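Local structure of WA352 (Oryza sativa subsp. indica, 5ZT3) at residues E96-A99 and R100-M104; Q103-D106 and D107-R111; S115-F118 and W119-E123. The protein is a mitochondrial protein linked to cytoplasmic male sterility in rice, of unestablished molecular activity, seen here as a helical fragment carrying its DUF8018 region. All blocks are in the same frame, centred on the assembly; numbering follows the deposited sequence.

Interaction 1 of 3, residues E96-A99 and R100-M104; sequences EDLA and RLHQM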
ATOM      1  N   GLU A  96       5.245  -3.834   2.162  1.00 16.99           N
ATOM      2  CA  GLU A  96       6.113  -4.037   1.017  1.00 17.75           C
ATOM      3  C   GLU A  96       7.277  -3.053   1.058  1.00 17.13           C
ATOM      4  O   GLU A  96       7.184  -1.962   1.629  1.00 16.75           O
ATOM      5  CB  GLU A  96       5.309  -3.866  -0.274  1.00 17.89           C
ATOM      6  CG  GLU A  96       6.037  -4.242  -1.555  1.00 15.48           C
ATOM      7  CD  GLU A  96       6.577  -5.661  -1.531  1.00 24.62           C
ATOM      8  OE1 GLU A  96       7.682  -5.865  -0.982  1.00 21.29           O
ATOM      9  OE2 GLU A  96       5.908  -6.571  -2.077  1.00 22.35           O
ATOM     10  N   ASP A  97       8.393  -3.465   0.465  1.00 16.55           N
ATOM     11  CA  ASP A  97       9.558  -2.602   0.325  1.00 20.21           C
ATOM     12  C   ASP A  97       9.247  -1.435  -0.612  1.00 17.01           C
ATOM     13  O   ASP A  97       8.574  -1.598  -1.631  1.00 16.18           O
ATOM     14  CB  ASP A  97      10.707  -3.448  -0.226  1.00 25.71           C
ATOM     15  CG  ASP A  97      11.880  -2.623  -0.697  1.00 48.67           C
ATOM     16  OD1 ASP A  97      12.007  -2.427  -1.928  1.00 54.11           O
ATOM     17  OD2 ASP A  97      12.684  -2.191   0.160  1.00 53.07           O
ATOM     18  N   LEU A  98       9.748  -0.245  -0.263  1.00 16.35           N
ATOM     19  CA  LEU A  98       9.422   0.957  -1.028  1.00 17.47           C
ATOM     20  C   LEU A  98       9.839   0.823  -2.491  1.00 15.28           C
ATOM     21  O   LEU A  98       9.064   1.140  -3.403  1.00 15.97           O
ATOM     22  CB  LEU A  98      10.080   2.175  -0.383  1.00 20.11           C
ATOM     23  CG  LEU A  98       9.717   3.540  -0.967  1.00 24.06           C
ATOM     24  CD1 LEU A  98       8.277   3.923  -0.671  1.00 29.98           C
ATOM     25  CD2 LEU A  98      10.685   4.600  -0.457  1.00 31.05           C
ATOM     26  N   ALA A  99      11.057   0.335  -2.739  1.00 15.61           N
ATOM     27  CA  ALA A  99      11.522   0.202  -4.117  1.00 16.38           C
ATOM     28  C   ALA A  99      10.681  -0.804  -4.890  1.00 15.74           C
ATOM     29  O   ALA A  99      10.445  -0.627  -6.091  1.00 15.69           O
ATOM     30  CB  ALA A  99      12.995  -0.195  -4.152  1.00 18.22           C
ATOM     31  N   ARG A 100      10.223  -1.869  -4.225  1.00 14.79           N
ATOM     32  CA  ARG A 100       9.366  -2.842  -4.904  1.00 15.02           C
ATOM     33  C   ARG A 100       8.037  -2.217  -5.312  1.00 14.83           C
ATOM     34  O   ARG A 100       7.523  -2.490  -6.404  1.00 14.27           O
ATOM     35  CB  ARG A 100       9.156  -4.076  -4.018  1.00 16.89           C
ATOM     36  CG  ARG A 100       7.980  -4.992  -4.415  1.00 20.39           C
ATOM     37  CD  ARG A 100       8.097  -5.564  -5.829  1.00 35.22           C
ATOM     38  NE  ARG A 100       9.466  -5.828  -6.220  1.00 45.59           N
ATOM     39  CZ  ARG A 100      10.151  -6.923  -5.901  1.00 56.77           C
ATOM     40  NH1 ARG A 100       9.609  -7.867  -5.135  1.00 58.82           N
ATOM     41  NH2 ARG A 100      11.413  -7.065  -6.315  1.00 62.00           N
ATOM     42  N   LEU A 101       7.458  -1.383  -4.444  1.00 13.74           N
ATOM     43  CA  LEU A 101       6.236  -0.680  -4.813  1.00 13.78           C
ATOM     44  C   LEU A 101       6.470   0.220  -6.019  1.00 14.50           C
ATOM     45  O   LEU A 101       5.628   0.288  -6.923  1.00 14.05           O
ATOM     46  CB  LEU A 101       5.711   0.114  -3.616  1.00 14.19           C
ATOM     47  CG  LEU A 101       5.118  -0.668  -2.441  1.00 13.89           C
ATOM     48  CD1 LEU A 101       4.789   0.289  -1.310  1.00 18.03           C
ATOM     49  CD2 LEU A 101       3.878  -1.455  -2.866  1.00 16.82           C
ATOM     50  N   HIS A 102       7.617   0.909  -6.061  1.00 13.85           N
ATOM     51  CA  HIS A 102       7.933   1.701  -7.250  1.00 13.26           C
ATOM     52  C   HIS A 102       8.032   0.826  -8.493  1.00 12.95           C
ATOM     53  O   HIS A 102       7.536   1.198  -9.564  1.00 15.11           O
ATOM     54  CB  HIS A 102       9.221   2.502  -7.050  1.00 16.63           C
ATOM     55  CG  HIS A 102       9.024   3.796  -6.318  1.00 15.96           C
ATOM     56  ND1 HIS A 102       8.634   4.958  -6.951  1.00 23.33           N
ATOM     57  CD2 HIS A 102       9.175   4.114  -5.011  1.00 20.34           C
ATOM     58  CE1 HIS A 102       8.541   5.932  -6.061  1.00 23.17           C
ATOM     59  NE2 HIS A 102       8.855   5.443  -4.877  1.00 18.84           N
ATOM     60  N   GLN A 103       8.655  -0.349  -8.370  1.00 13.99           N
ATOM     61  CA  GLN A 103       8.748  -1.258  -9.511  1.00 14.82           C
ATOM     62  C   GLN A 103       7.365  -1.699  -9.974  1.00 14.88           C
ATOM     63  O   GLN A 103       7.092  -1.756 -11.180  1.00 15.92           O
ATOM     64  CB  GLN A 103       9.607  -2.468  -9.143  1.00 16.62           C
ATOM     65  CG  GLN A 103       9.756  -3.486 -10.267  1.00 17.92           C
ATOM     66  CD  GLN A 103      10.564  -4.702  -9.853  1.00 29.48           C
ATOM     67  OE1 GLN A 103      10.838  -4.909  -8.668  1.00 36.66           O
ATOM     68  NE2 GLN A 103      10.946  -5.517 -10.828  1.00 34.54           N
ATOM     69  N   MET A 104       6.474  -2.004  -9.026  1.00 13.46           N
ATOM     70  CA  MET A 104       5.118  -2.422  -9.374  1.00 13.69           C
ATOM     71  C   MET A 104       4.361  -1.303 -10.078  1.00 15.47           C
ATOM     72  O   MET A 104       3.689  -1.541 -11.095  1.00 14.53           O
ATOM     73  CB  MET A 104       4.395  -2.858  -8.096  1.00 13.96           C
ATOM     74  CG  MET A 104       4.995  -4.123  -7.490  1.00 14.36           C
ATOM     75  SD  MET A 104       4.515  -4.454  -5.794  1.00 19.31           S
ATOM     76  CE  MET A 104       2.748  -4.538  -5.979  1.00 20.64           C
TER

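Interaction 2 of 3, residues Q103-D106 and D107-R111; sequences QMLD and DLQSR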
ATOM      1  N   GLN A 103       8.655  -0.349  -8.370  1.00 13.99           N
ATOM      2  CA  GLN A 103       8.748  -1.258  -9.511  1.00 14.82           C
ATOM      3  C   GLN A 103       7.365  -1.699  -9.974  1.00 14.88           C
ATOM      4  O   GLN A 103       7.092  -1.756 -11.180  1.00 15.92           O
ATOM      5  CB  GLN A 103       9.607  -2.468  -9.143  1.00 16.62           C
ATOM      6  CG  GLN A 103       9.756  -3.486 -10.267  1.00 17.92           C
ATOM      7  CD  GLN A 103      10.564  -4.702  -9.853  1.00 29.48           C
ATOM      8  OE1 GLN A 103      10.838  -4.909  -8.668  1.00 36.66           O
ATOM      9  NE2 GLN A 103      10.946  -5.517 -10.828  1.00 34.54           N
ATOM     10  N   MET A 104       6.474  -2.004  -9.026  1.00 13.46           N
ATOM     11  CA  MET A 104       5.118  -2.422  -9.374  1.00 13.69           C
ATOM     12  C   MET A 104       4.361  -1.303 -10.078  1.00 15.47           C
ATOM     13  O   MET A 104       3.689  -1.541 -11.095  1.00 14.53           O
ATOM     14  CB  MET A 104       4.395  -2.858  -8.096  1.00 13.96           C
ATOM     15  CG  MET A 104       4.995  -4.123  -7.490  1.00 14.36           C
ATOM     16  SD  MET A 104       4.515  -4.454  -5.794  1.00 19.31           S
ATOM     17  CE  MET A 104       2.748  -4.538  -5.979  1.00 20.64           C
ATOM     18  N   LEU A 105       4.466  -0.071  -9.566  1.00 15.22           N
ATOM     19  CA  LEU A 105       3.787   1.050 -10.208  1.00 14.51           C
ATOM     20  C   LEU A 105       4.329   1.286 -11.613  1.00 15.92           C
ATOM     21  O   LEU A 105       3.557   1.520 -12.556  1.00 16.85           O
ATOM     22  CB  LEU A 105       3.917   2.307  -9.351  1.00 15.64           C
ATOM     23  CG  LEU A 105       3.206   3.531  -9.934  1.00 16.96           C
ATOM     24  CD1 LEU A 105       1.721   3.264 -10.070  1.00 20.34           C
ATOM     25  CD2 LEU A 105       3.460   4.772  -9.093  1.00 23.66           C
ATOM     26  N   ASP A 106       5.653   1.194 -11.785  1.00 16.50           N
ATOM     27  CA  ASP A 106       6.230   1.358 -13.119  1.00 15.90           C
ATOM     28  C   ASP A 106       5.702   0.301 -14.081  1.00 16.11           C
ATOM     29  O   ASP A 106       5.420   0.597 -15.252  1.00 17.12           O
ATOM     30  CB  ASP A 106       7.758   1.298 -13.056  1.00 19.65           C
ATOM     31  CG  ASP A 106       8.394   1.162 -14.432  1.00 34.82           C
ATOM     32  OD1 ASP A 106       8.509   2.188 -15.132  1.00 44.56           O
ATOM     33  OD2 ASP A 106       8.778   0.034 -14.812  1.00 38.24           O
ATOM     34  N   ASP A 107       5.579  -0.940 -13.610  1.00 16.07           N
ATOM     35  CA  ASP A 107       5.076  -2.030 -14.444  1.00 16.12           C
ATOM     36  C   ASP A 107       3.650  -1.744 -14.905  1.00 14.72           C
ATOM     37  O   ASP A 107       3.319  -1.911 -16.087  1.00 16.09           O
ATOM     38  CB  ASP A 107       5.146  -3.333 -13.630  1.00 16.43           C
ATOM     39  CG  ASP A 107       5.038  -4.594 -14.479  1.00 17.35           C
ATOM     40  OD1 ASP A 107       5.396  -4.569 -15.673  1.00 19.10           O
ATOM     41  OD2 ASP A 107       4.614  -5.643 -13.937  1.00 17.61           O
ATOM     42  N   LEU A 108       2.790  -1.309 -13.979  1.00 14.26           N
ATOM     43  CA  LEU A 108       1.415  -0.958 -14.324  1.00 15.68           C
ATOM     44  C   LEU A 108       1.364   0.241 -15.259  1.00 19.33           C
ATOM     45  O   LEU A 108       0.576   0.258 -16.209  1.00 18.36           O
ATOM     46  CB  LEU A 108       0.623  -0.648 -13.057  1.00 15.44           C
ATOM     47  CG  LEU A 108       0.414  -1.803 -12.093  1.00 14.19           C
ATOM     48  CD1 LEU A 108      -0.229  -1.278 -10.824  1.00 16.34           C
ATOM     49  CD2 LEU A 108      -0.463  -2.870 -12.728  1.00 15.74           C
ATOM     50  N   GLN A 109       2.177   1.263 -15.000  1.00 16.49           N
ATOM     51  CA  GLN A 109       2.143   2.445 -15.854  1.00 21.09           C
ATOM     52  C   GLN A 109       2.647   2.128 -17.256  1.00 21.58           C
ATOM     53  O   GLN A 109       2.151   2.687 -18.240  1.00 24.85           O
ATOM     54  CB  GLN A 109       2.955   3.568 -15.220  1.00 23.45           C
ATOM     55  CG  GLN A 109       2.239   4.241 -14.071  1.00 26.58           C
ATOM     56  CD  GLN A 109       3.126   5.204 -13.308  1.00 34.38           C
ATOM     57  OE1 GLN A 109       4.354   5.171 -13.431  1.00 38.17           O
ATOM     58  NE2 GLN A 109       2.509   6.071 -12.518  1.00 34.20           N
ATOM     59  N   SER A 110       3.613   1.215 -17.365  1.00 20.88           N
ATOM     60  CA  SER A 110       4.217   0.916 -18.657  1.00 23.58           C
ATOM     61  C   SER A 110       3.369  -0.059 -19.462  1.00 21.52           C
ATOM     62  O   SER A 110       3.252   0.084 -20.686  1.00 23.20           O
ATOM     63  CB  SER A 110       5.622   0.344 -18.454  1.00 25.55           C
ATOM     64  OG  SER A 110       6.454   1.262 -17.761  1.00 33.70           O
ATOM     65  N   ARG A 111       2.761  -1.047 -18.803  1.00 19.51           N
ATOM     66  CA  ARG A 111       2.124  -2.155 -19.502  1.00 18.78           C
ATOM     67  C   ARG A 111       0.661  -2.384 -19.142  1.00 17.58           C
ATOM     68  O   ARG A 111       0.012  -3.221 -19.781  1.00 18.01           O
ATOM     69  CB  ARG A 111       2.918  -3.454 -19.293  1.00 21.48           C
ATOM     70  CG  ARG A 111       4.282  -3.443 -19.975  1.00 28.27           C
ATOM     71  CD  ARG A 111       5.184  -4.533 -19.431  1.00 39.97           C
ATOM     72  NE  ARG A 111       6.580  -4.319 -19.800  1.00 47.58           N
ATOM     73  CZ  ARG A 111       7.512  -3.891 -18.954  1.00 48.35           C
ATOM     74  NH1 ARG A 111       7.194  -3.629 -17.691  1.00 44.70           N
ATOM     75  NH2 ARG A 111       8.759  -3.719 -19.368  1.00 50.41           N
TER

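Interaction 3 of 3, residues S115-F118 and W119-E123; sequences SATF and WRLVE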
ATOM      1  N   SER A 115       0.607  -6.458 -17.801  1.00 18.50           N
ATOM      2  CA  SER A 115       1.764  -6.580 -16.926  1.00 16.57           C
ATOM      3  C   SER A 115       1.612  -7.764 -15.976  1.00 14.45           C
ATOM      4  O   SER A 115       0.502  -8.164 -15.621  1.00 15.18           O
ATOM      5  CB  SER A 115       1.948  -5.300 -16.111  1.00 16.28           C
ATOM      6  OG  SER A 115       0.830  -5.078 -15.270  1.00 14.98           O
ATOM      7  N   ALA A 116       2.754  -8.305 -15.549  1.00 15.15           N
ATOM      8  CA  ALA A 116       2.733  -9.313 -14.496  1.00 14.59           C
ATOM      9  C   ALA A 116       2.152  -8.742 -13.211  1.00 12.85           C
ATOM     10  O   ALA A 116       1.430  -9.440 -12.488  1.00 13.46           O
ATOM     11  CB  ALA A 116       4.141  -9.845 -14.249  1.00 16.09           C
ATOM     12  N   THR A 117       2.450  -7.471 -12.914  1.00 13.66           N
ATOM     13  CA  THR A 117       1.933  -6.850 -11.698  1.00 12.97           C
ATOM     14  C   THR A 117       0.414  -6.827 -11.693  1.00 11.96           C
ATOM     15  O   THR A 117      -0.211  -7.132 -10.672  1.00 11.46           O
ATOM     16  CB  THR A 117       2.484  -5.434 -11.548  1.00 13.28           C
ATOM     17  OG1 THR A 117       3.905  -5.498 -11.395  1.00 15.08           O
ATOM     18  CG2 THR A 117       1.893  -4.754 -10.323  1.00 16.20           C
ATOM     19  N   PHE A 118      -0.201  -6.461 -12.820  1.00 11.23           N
ATOM     20  CA  PHE A 118      -1.657  -6.457 -12.893  1.00 10.52           C
ATOM     21  C   PHE A 118      -2.224  -7.817 -12.498  1.00 10.15           C
ATOM     22  O   PHE A 118      -3.122  -7.909 -11.657  1.00 11.31           O
ATOM     23  CB  PHE A 118      -2.121  -6.069 -14.294  1.00 11.88           C
ATOM     24  CG  PHE A 118      -3.580  -6.305 -14.523  1.00 11.11           C
ATOM     25  CD1 PHE A 118      -4.515  -5.376 -14.092  1.00 12.16           C
ATOM     26  CD2 PHE A 118      -4.034  -7.445 -15.173  1.00 13.16           C
ATOM     27  CE1 PHE A 118      -5.865  -5.576 -14.310  1.00 14.09           C
ATOM     28  CE2 PHE A 118      -5.384  -7.657 -15.388  1.00 14.23           C
ATOM     29  CZ  PHE A 118      -6.302  -6.717 -14.955  1.00 15.43           C
ATOM     30  N   TRP A 119      -1.707  -8.887 -13.103  1.00 10.37           N
ATOM     31  CA  TRP A 119      -2.264 -10.213 -12.840  1.00 10.52           C
ATOM     32  C   TRP A 119      -1.967 -10.680 -11.420  1.00 11.01           C
ATOM     33  O   TRP A 119      -2.818 -11.308 -10.776  1.00 12.13           O
ATOM     34  CB  TRP A 119      -1.776 -11.209 -13.889  1.00 11.63           C
ATOM     35  CG  TRP A 119      -2.538 -11.048 -15.132  1.00 11.89           C
ATOM     36  CD1 TRP A 119      -2.097 -10.521 -16.309  1.00 16.04           C
ATOM     37  CD2 TRP A 119      -3.919 -11.350 -15.309  1.00 12.06           C
ATOM     38  NE1 TRP A 119      -3.119 -10.510 -17.228  1.00 14.81           N
ATOM     39  CE2 TRP A 119      -4.247 -11.018 -16.637  1.00 14.02           C
ATOM     40  CE3 TRP A 119      -4.906 -11.903 -14.487  1.00 14.95           C
ATOM     41  CZ2 TRP A 119      -5.526 -11.203 -17.153  1.00 17.02           C
ATOM     42  CZ3 TRP A 119      -6.170 -12.084 -15.003  1.00 18.03           C
ATOM     43  CH2 TRP A 119      -6.468 -11.741 -16.322  1.00 18.04           C
ATOM     44  N   ARG A 120      -0.778 -10.381 -10.913  1.00 11.40           N
ATOM     45  CA  ARG A 120      -0.482 -10.737  -9.534  1.00 12.07           C
ATOM     46  C   ARG A 120      -1.453 -10.061  -8.570  1.00 11.97           C
ATOM     47  O   ARG A 120      -1.976 -10.700  -7.648  1.00 12.69           O
ATOM     48  CB  ARG A 120       0.961 -10.372  -9.213  1.00 13.05           C
ATOM     49  CG  ARG A 120       1.382 -10.747  -7.818  1.00 15.64           C
ATOM     50  CD  ARG A 120       2.884 -10.649  -7.637  1.00 21.73           C
ATOM     51  NE  ARG A 120       3.591 -11.719  -8.335  1.00 27.47           N
ATOM     52  CZ  ARG A 120       4.358 -11.539  -9.405  1.00 37.35           C
ATOM     53  NH1 ARG A 120       4.961 -12.576  -9.972  1.00 42.93           N
ATOM     54  NH2 ARG A 120       4.530 -10.326  -9.911  1.00 40.19           N
ATOM     55  N   LEU A 121      -1.731  -8.777  -8.793  1.00 10.54           N
ATOM     56  CA  LEU A 121      -2.611  -8.029  -7.900  1.00 10.87           C
ATOM     57  C   LEU A 121      -4.071  -8.450  -8.066  1.00 11.41           C
ATOM     58  O   LEU A 121      -4.809  -8.522  -7.075  1.00 12.19           O
ATOM     59  CB  LEU A 121      -2.413  -6.531  -8.111  1.00 11.02           C
ATOM     60  CG  LEU A 121      -1.023  -6.029  -7.741  1.00 10.31           C
ATOM     61  CD1 LEU A 121      -0.970  -4.521  -7.885  1.00 13.94           C
ATOM     62  CD2 LEU A 121      -0.695  -6.448  -6.318  1.00 13.36           C
ATOM     63  N   VAL A 122      -4.507  -8.737  -9.297  1.00 10.78           N
ATOM     64  CA  VAL A 122      -5.859  -9.252  -9.511  1.00 11.65           C
ATOM     65  C   VAL A 122      -6.096 -10.498  -8.671  1.00 12.03           C
ATOM     66  O   VAL A 122      -7.165 -10.673  -8.072  1.00 14.26           O
ATOM     67  CB  VAL A 122      -6.094  -9.537 -11.007  1.00 13.25           C
ATOM     68  CG1 VAL A 122      -7.291 -10.490 -11.208  1.00 14.65           C
ATOM     69  CG2 VAL A 122      -6.318  -8.235 -11.751  1.00 14.48           C
ATOM     70  N   GLU A 123      -5.106 -11.389  -8.627  1.00 11.14           N
ATOM     71  CA  GLU A 123      -5.275 -12.639  -7.895  1.00 12.58           C
ATOM     72  C   GLU A 123      -5.337 -12.415  -6.389  1.00 12.69           C
ATOM     73  O   GLU A 123      -6.077 -13.119  -5.696  1.00 15.92           O
ATOM     74  CB  GLU A 123      -4.163 -13.616  -8.284  1.00 14.46           C
ATOM     75  CG  GLU A 123      -4.208 -14.965  -7.560  1.00 16.84           C
ATOM     76  CD  GLU A 123      -5.527 -15.695  -7.758  1.00 30.56           C
ATOM     77  OE1 GLU A 123      -6.152 -15.523  -8.830  1.00 35.16           O
ATOM     78  OE2 GLU A 123      -5.940 -16.446  -6.845  1.00 32.43           O
TER
HETATM   79  O   HOH W   1       4.465  -7.297  -9.396  1.00 41.20           O

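Interaction 1 of 3, residues E96-A99 and R100-M104
Asp-97 and Arg-100 make the polar side of this helix start. Asp-97 is the N-cap of helix 98-111, and its OD1 accepts the backbone N of Arg-100 at 3.0 Å, the N-H coming to the anti side of the carboxylate and tilted 25° from its plane. The main chain then takes over: Leu-101 N, His-102 N and Gln-103 N bond to the carbonyl oxygens of Asp-97, Leu-98 and Ala-99, i to i+4.

Glu-96, one residue before the cap, also reaches back to the backbone. Its chain bends at chi2 (55°), which turns the carboxylate round so that the anti lone pair of OE1 takes the N-H of Asp-97 at 2.9 Å. OE1 has a further donor in Asn-88 ND2, in the preceding loop. The chain of Arg-100 bends at chi2 and chi3 toward Gln-103, its NE donating to Gln-103 OE1 at 3.0 Å from above the amide plane.

The packing contacts fall on two faces. The flat carboxylate of Glu-96 lies against the aliphatic part of Arg-100, with CD 3.3 Å from Arg-100 CG, while Glu-96 CG rests 3.8 Å from Leu-101 CD2. On another face Leu-98 and His-102 run side by side. There the imidazole also meets a carbonyl oxygen edge-on, His-102 CD2 to Leu-98 O at 3.4 Å. Leu-98 and Leu-101 both go on to touch Leu-58 of helix 45-72.

Were Glu-96 cut back to alanine, the N-H of Asp-97 and the amide of Asn-88 would probably lose this acceptor, and the methylenes of Arg-100 their cover.

Two acidic residues thus sit at the N-terminal end of the helix, where their negative charge would be expected to suit the helix dipole, yet Glu-96 meets Arg-100 through carbon, its OE2 staying 5.0 Å from Arg-100 NH1.

Interaction 2 of 3, residues Q103-D106 and D107-R111
Ser-110 grips the carbonyl of Asp-106 twice in this last part of the α-helix 98-111, one turn apart in the chain. Its backbone N makes the regular i to i+4 bond, and its hydroxyl OG donates to the same Asp-106 O at 2.8 Å. The two donors arrive from opposite faces of the carbonyl plane, with OG tilted 33° from it. The hydroxyl is brought there by a first torsion of -59°, which sets OG beside the backbone N and folds it back along the helix.

Leu-105 and Gln-109 form the other side-chain pair. The extended glutamine lays its amide obliquely over the leucine, NE2 standing 3.7 Å from Leu-105 CG and close to both methyls. Beneath it, Leu-105 O accepts the backbone N of Gln-109 at 2.8 Å.

Leu-108 turns to the interior, its CG lying 3.4 Å from Met-104 O, the carbonyl to which its own N bonds.

The next shell fixes the leucines. Leu-105 and Leu-108 pack on Ile-65 of helix 45-72, while Met-104 and Leu-108 meet Thr-117 of helix 116-124, so the buried side of this turn meets both helices. Gln-103 keeps its OE1 for Arg-100, one turn back.

Asp-107 is shared between neighbours. Its OD2 is hydrogen-bonded to Thr-117 OG1, and its other oxygen faces the C-terminal end of the helix, where Arg-111 folds back over the turn. With each oxygen taken, the carboxylate is held against rotation. The second bond is a salt bridge, Arg-111 NH1 to Asp-107 OD1 at 2.9 Å, met on the anti side and 18° out of the carboxylate plane.

Interaction 3 of 3, residues S115-F118 and W119-E123
Phe-118 is the tightly packed centre of this turn, touched by two side chains that follow it. Its edge points at the face of Trp-119 in a T-shaped pair, the planes at 81° and the centroids of the phenyl and the five-membered ring 4.9 Å apart; CE2 sits over the middle of the indole. Trp-119 itself lies on the exposed side, lending one face to the buried phenyl. One face of the phenyl ring receives Val-122 CG2 in a CH-pi contact, 3.7 Å from the centroid. With CG anti to the backbone N (chi1 169°), the ring leans far enough along the helix for this. Leu-121 runs beside Thr-117, CD1 to CG2 at 3.8 Å, and both are buried; Phe-118 and Leu-121 also pack on Met-69 of helix 45-72.

The outer side is looser: exposed Arg-120 reaches Thr-117 through a water, which donates to Thr-117 OG1 at 2.7 Å and accepts from Arg-120 NH2 at 3.1 Å, in the plane of the guanidinium. The direct partner of that hydroxyl is Asp-107 OD2.

At the start, Trp-119 N bonds only weakly to Ser-115 O, whereas Ser-115 OG, also hydrogen-bonded to Asn-112 O, accepts Phe-118 N at 3.0 Å. This is typical of the serine-capped first turns of an amphipathic α-helix, its apolar face packed on neighbouring helices.

In the fold
Interactions 1 and 2 are successive turns of helix 98-111, sharing Gln-103 and Met-104, with centres 10 Å apart. Interaction 3 opens the next helix, 116-124, which turns off steeply from it. It joins interaction 2 (centres 11 Å apart) through a probable hydrogen bond of 2.6 Å from Asp-107 OD2 to Thr-117 OG1, backed by Leu-108 CD2 against Phe-118 N at 3.6 Å. With interaction 1, 14 Å off, the touch is by packing at Met-104, whose CE lies 4.0 Å from Leu-121 CD2. All three contacts send leucines onto helix 45-72, the longest of the fragment, so two capped helices are set against one common partner.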